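Local coordinates for response regulator receiver modulated diguanylate cyclase with PAS/PAC sensor (PDB 3CG0), which probably receives a phosphorylation signal in its receiver domain, the part crystallised, to modulate its own diguanylate cyclase activity, which would make cyclic di-GMP, at residues Q28-S31 against D35-G38; G11-E16 against A75-G80. All coordinates share one frame; numbering follows the deposited sequence. Where two conformers were deposited one is given.

Contact 1. Residues Q28-S31 against D35-G38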
loop_
_atom_site.group_PDB
_atom_site.type_symbol
_atom_site.label_atom_id
_atom_site.label_comp_id
_atom_site.label_asym_id
_atom_site.label_seq_id
_atom_site.Cartn_x
_atom_site.Cartn_y
_atom_site.Cartn_z
ATOM N N GLN C 28 18.917 -25.913 -14.178
ATOM C CA GLN C 28 18.960 -24.636 -13.449
ATOM C C GLN C 28 17.664 -24.286 -12.732
ATOM O O GLN C 28 17.709 -23.838 -11.601
ATOM C CB GLN C 28 19.347 -23.482 -14.368
ATOM C CG GLN C 28 20.816 -23.432 -14.722
ATOM C CD GLN C 28 21.146 -22.268 -15.631
ATOM O OE1 GLN C 28 20.766 -22.248 -16.802
ATOM N NE2 GLN C 28 21.866 -21.295 -15.097
ATOM N N LEU C 29 16.523 -24.505 -13.382
ATOM C CA LEU C 29 15.230 -24.166 -12.797
ATOM C C LEU C 29 14.847 -25.090 -11.664
ATOM O O LEU C 29 14.311 -24.641 -10.654
ATOM C CB LEU C 29 14.121 -24.164 -13.846
ATOM C CG LEU C 29 14.146 -23.027 -14.867
ATOM C CD1 LEU C 29 13.215 -23.370 -15.988
ATOM C CD2 LEU C 29 13.737 -21.748 -14.223
ATOM N N GLU C 30 15.123 -26.378 -11.841
ATOM C CA GLU C 30 14.852 -27.380 -10.816
ATOM C C GLU C 30 15.714 -27.160 -9.564
ATOM O O GLU C 30 15.237 -27.361 -8.449
ATOM C CB GLU C 30 15.093 -28.775 -11.375
ATOM C CG GLU C 30 14.122 -29.818 -10.880
ATOM C CD GLU C 30 12.970 -30.028 -11.839
ATOM O OE1 GLU C 30 12.119 -29.118 -11.973
ATOM O OE2 GLU C 30 12.917 -31.113 -12.453
ATOM N N SER C 31 16.962 -26.725 -9.763
ATOM C CA SER C 31 17.894 -26.414 -8.673
ATOM C C SER C 31 17.478 -25.180 -7.869
ATOM O O SER C 31 17.861 -25.018 -6.705
ATOM C CB SER C 31 19.304 -26.203 -9.235
ATOM O OG SER C 31 19.670 -27.259 -10.106
ATOM N N ASP C 35 8.906 -25.441 -10.370
ATOM C CA ASP C 35 8.331 -26.588 -11.043
ATOM C C ASP C 35 8.323 -26.291 -12.542
ATOM O O ASP C 35 7.731 -25.305 -12.971
ATOM C CB ASP C 35 6.907 -26.824 -10.524
ATOM C CG ASP C 35 6.312 -28.155 -10.975
ATOM O OD1 ASP C 35 7.016 -28.990 -11.589
ATOM O OD2 ASP C 35 5.112 -28.367 -10.706
ATOM N N VAL C 36 9.002 -27.112 -13.341
ATOM C CA VAL C 36 8.863 -26.982 -14.799
ATOM C C VAL C 36 7.786 -27.905 -15.356
ATOM O O VAL C 36 7.836 -29.135 -15.236
ATOM C CB VAL C 36 10.224 -26.896 -15.605
ATOM C CG1 VAL C 36 11.428 -27.197 -14.735
ATOM C CG2 VAL C 36 10.197 -27.687 -16.934
ATOM N N LEU C 37 6.783 -27.259 -15.928
ATOM C CA LEU C 37 5.526 -27.882 -16.288
ATOM C C LEU C 37 5.569 -28.519 -17.673
ATOM O O LEU C 37 4.893 -29.522 -17.927
ATOM C CB LEU C 37 4.418 -26.825 -16.229
ATOM C CG LEU C 37 3.614 -26.552 -14.944
ATOM C CD1 LEU C 37 4.369 -26.784 -13.644
ATOM C CD2 LEU C 37 3.138 -25.134 -14.973
ATOM N N GLY C 38 6.339 -27.924 -18.575
ATOM C CA GLY C 38 6.471 -28.456 -19.922
ATOM C C GLY C 38 7.662 -27.889 -20.642
ATOM O O GLY C 38 8.108 -26.780 -20.344
HETATM O O HOH W 1 9.662 -30.046 -12.595
#

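Contact 2. Residues G11-E16 against A75-G80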
loop_
_atom_site.group_PDB
_atom_site.type_symbol
_atom_site.label_atom_id
_atom_site.label_comp_id
_atom_site.label_asym_id
_atom_site.label_seq_id
_atom_site.Cartn_x
_atom_site.Cartn_y
_atom_site.Cartn_z
ATOM N N GLY C 11 5.235 -22.112 -11.650
ATOM C CA GLY C 11 5.210 -23.062 -12.756
ATOM C C GLY C 11 5.763 -22.491 -14.048
ATOM O O GLY C 11 5.180 -21.585 -14.636
ATOM N N VAL C 12 6.883 -23.046 -14.494
ATOM C CA VAL C 12 7.623 -22.514 -15.628
ATOM C C VAL C 12 7.403 -23.377 -16.886
ATOM O O VAL C 12 7.472 -24.596 -16.831
ATOM C CB VAL C 12 9.133 -22.371 -15.274
ATOM C CG1 VAL C 12 9.912 -21.722 -16.399
ATOM C CG2 VAL C 12 9.317 -21.546 -13.968
ATOM N N LEU C 13 7.122 -22.727 -18.009
ATOM C CA LEU C 13 6.966 -23.409 -19.291
ATOM C C LEU C 13 8.122 -22.974 -20.197
ATOM O O LEU C 13 8.391 -21.783 -20.307
ATOM C CB LEU C 13 5.596 -23.054 -19.875
ATOM C CG LEU C 13 5.118 -23.436 -21.278
ATOM C CD1 LEU C 13 3.628 -23.717 -21.244
ATOM C CD2 LEU C 13 5.398 -22.345 -22.280
ATOM N N ILE C 14 8.824 -23.933 -20.810
ATOM C CA ILE C 14 10.007 -23.634 -21.628
ATOM C C ILE C 14 9.709 -23.914 -23.104
ATOM O O ILE C 14 9.164 -24.957 -23.447
ATOM C CB ILE C 14 11.235 -24.463 -21.204
ATOM C CG1 ILE C 14 11.595 -24.219 -19.735
ATOM C CG2 ILE C 14 12.446 -24.150 -22.082
ATOM C CD1 ILE C 14 12.750 -25.094 -19.247
ATOM N N VAL C 15 10.034 -22.955 -23.961
ATOM C CA VAL C 15 9.913 -23.114 -25.400
ATOM C C VAL C 15 11.309 -22.914 -25.976
ATOM O O VAL C 15 11.821 -21.796 -25.994
ATOM C CB VAL C 15 8.948 -22.091 -26.017
ATOM C CG1 VAL C 15 8.555 -22.518 -27.428
ATOM C CG2 VAL C 15 7.715 -21.939 -25.179
ATOM N N GLU C 16 11.924 -24.002 -26.436
ATOM C CA GLU C 16 13.340 -24.000 -26.769
ATOM C C GLU C 16 13.632 -25.103 -27.772
ATOM O O GLU C 16 13.275 -26.262 -27.536
ATOM C CB GLU C 16 14.150 -24.222 -25.491
ATOM C CG GLU C 16 15.625 -24.488 -25.696
ATOM C CD GLU C 16 16.391 -23.241 -26.067
ATOM O OE1 GLU C 16 16.310 -22.245 -25.311
ATOM O OE2 GLU C 16 17.080 -23.263 -27.108
ATOM N N ALA C 75 4.065 -13.846 -28.335
ATOM C CA ALA C 75 2.873 -13.004 -28.568
ATOM C C ALA C 75 1.583 -13.710 -28.201
ATOM O O ALA C 75 0.722 -13.126 -27.543
ATOM C CB ALA C 75 2.808 -12.518 -30.016
ATOM N N ARG C 76 1.463 -14.980 -28.580
ATOM C CA ARG C 76 0.263 -15.736 -28.261
ATOM C C ARG C 76 0.154 -16.166 -26.808
ATOM O O ARG C 76 -0.927 -16.095 -26.223
ATOM C CB ARG C 76 0.091 -16.919 -29.209
ATOM C CG ARG C 76 -0.702 -16.537 -30.449
ATOM C CD ARG C 76 -0.434 -17.478 -31.603
ATOM N NE ARG C 76 -1.054 -17.013 -32.845
ATOM C CZ ARG C 76 -0.486 -16.181 -33.720
ATOM N NH1 ARG C 76 0.733 -15.691 -33.509
ATOM N NH2 ARG C 76 -1.148 -15.834 -34.818
ATOM N N LEU C 77 1.262 -16.603 -26.224
ATOM C CA LEU C 77 1.292 -16.946 -24.799
ATOM C C LEU C 77 0.995 -15.727 -23.917
ATOM O O LEU C 77 0.250 -15.833 -22.940
ATOM C CB LEU C 77 2.644 -17.578 -24.424
ATOM C CG LEU C 77 3.041 -18.904 -25.094
ATOM C CD1 LEU C 77 4.488 -19.241 -24.813
ATOM C CD2 LEU C 77 2.134 -20.048 -24.688
ATOM N N ALA C 78 1.568 -14.577 -24.274
ATOM C CA ALA C 78 1.393 -13.322 -23.516
ATOM C C ALA C 78 -0.005 -12.732 -23.573
ATOM O O ALA C 78 -0.450 -12.096 -22.616
ATOM C CB ALA C 78 2.395 -12.280 -23.960
ATOM N N ALA C 79 -0.685 -12.930 -24.698
ATOM C CA ALA C 79 -1.995 -12.330 -24.922
ATOM C C ALA C 79 -3.130 -13.287 -24.605
ATOM O O ALA C 79 -4.125 -12.886 -24.011
ATOM C CB ALA C 79 -2.106 -11.834 -26.344
ATOM N N GLY C 80 -2.969 -14.550 -24.990
ATOM C CA GLY C 80 -4.032 -15.544 -24.861
ATOM C C GLY C 80 -4.057 -16.303 -23.550
ATOM O O GLY C 80 -5.103 -16.825 -23.157
#

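Contact 1. Residues Q28-S31 against D35-G38
Leu29 and Val36 make the buried, apolar half of this contact: CG1 of Val36 lies 4.2 Å from CB of Leu29, both CB atoms being directed toward the opposite segment. CG1 of Val36 nearly eclipses its backbone N (chi1 10°), which may cost some torsional strain. Beyond this pair the Leu29 side chain continues inward onto Val12 and Ile14 of strand 11-15, and onto Leu118 and Ile122 of helix 115-132, so its packing extends well past the two segments. Helix 19-32 and strand 35-40 are the second and third elements of a beta-alpha-beta crossover, the opening unit of the CheY-like receiver fold, and the contact sits where the last turn or so of the helix packs over the start of strand 35-40, outermost in the sheet of this chain. The outer side is looser and polar. Glu30 bends at chi2 (96°), its side chain crossing that of Val36 at about a right angle and bringing OE1 3.4 Å from CG1 of Val36. A water links OE1 of Glu30 (2.7 Å) and OD1 of Asp35 (3.0 Å), probably giving a proton to each, though other acceptors nearby may compete for them. OE1 of Glu30 and OD1 of Asp35 stay 5.1 Å apart, and the intervening water probably eases the repulsion between these two exposed carboxylates.

Contact 2. Residues G11-E16 against A75-G80
Leu77 meets Leu13 and Val15 through methyl groups alone, with no ring, amide or carboxylate offering a face or an edge between them. A single branch of the helix residue does the touching: CD1 of Leu77 is 4.1 Å from CD2 of Leu13 and 4.2 Å from CG2 of Val15. The two strand residues, separated by one position, point from the same face of strand 11-15, and their methyls lie side by side, CD2 of Leu13 being 3.7 Å from CG2 of Val15. The Leu77 methyl therefore closes a nearly equilateral triangle. Leu13 extends toward the helix with CG anti to the backbone N (chi1 173°), and its side chain meets that of Leu77 at a slant. The backbones remain well separated, 10.2 Å between CA of Leu13 and CA of Leu77, and Ala58 of the adjacent strand 57-61, with Val47 and Ala50 of helix 43-53, also pack on Leu77. At the end of the strand, beyond the apolar patch, Glu16 lies close to Asp61, the predicted phosphorylation site. Strand residues pointing alternately to helices 43-53 and 70-80 and to helix 19-32 build the three-layered, doubly wound alpha/beta sandwich of CheY-like receiver domains.

How the contacts relate
From the N terminus the chain first lays down 11-16, which holds strand 11-15, then enters helix 19-32, whose 28-31 turn returns within three residues to 35-38, the start of strand 35-40, and closes contact 1 as a short loop. Only after helix 43-53 and strand 57-61 does helix 70-80 bring 75-80 to complete contact 2, whose long loop thus encloses contact 1 without crossing it. The two lie on opposite faces of one parallel sheet, their centres 14 Å apart. Strands 11-15 and 35-40 are neighbours there, with probable backbone hydrogen bonds from Val12 N to Asp35 O and from Leu37 N to Val12 O joining the contacts through the middle layer.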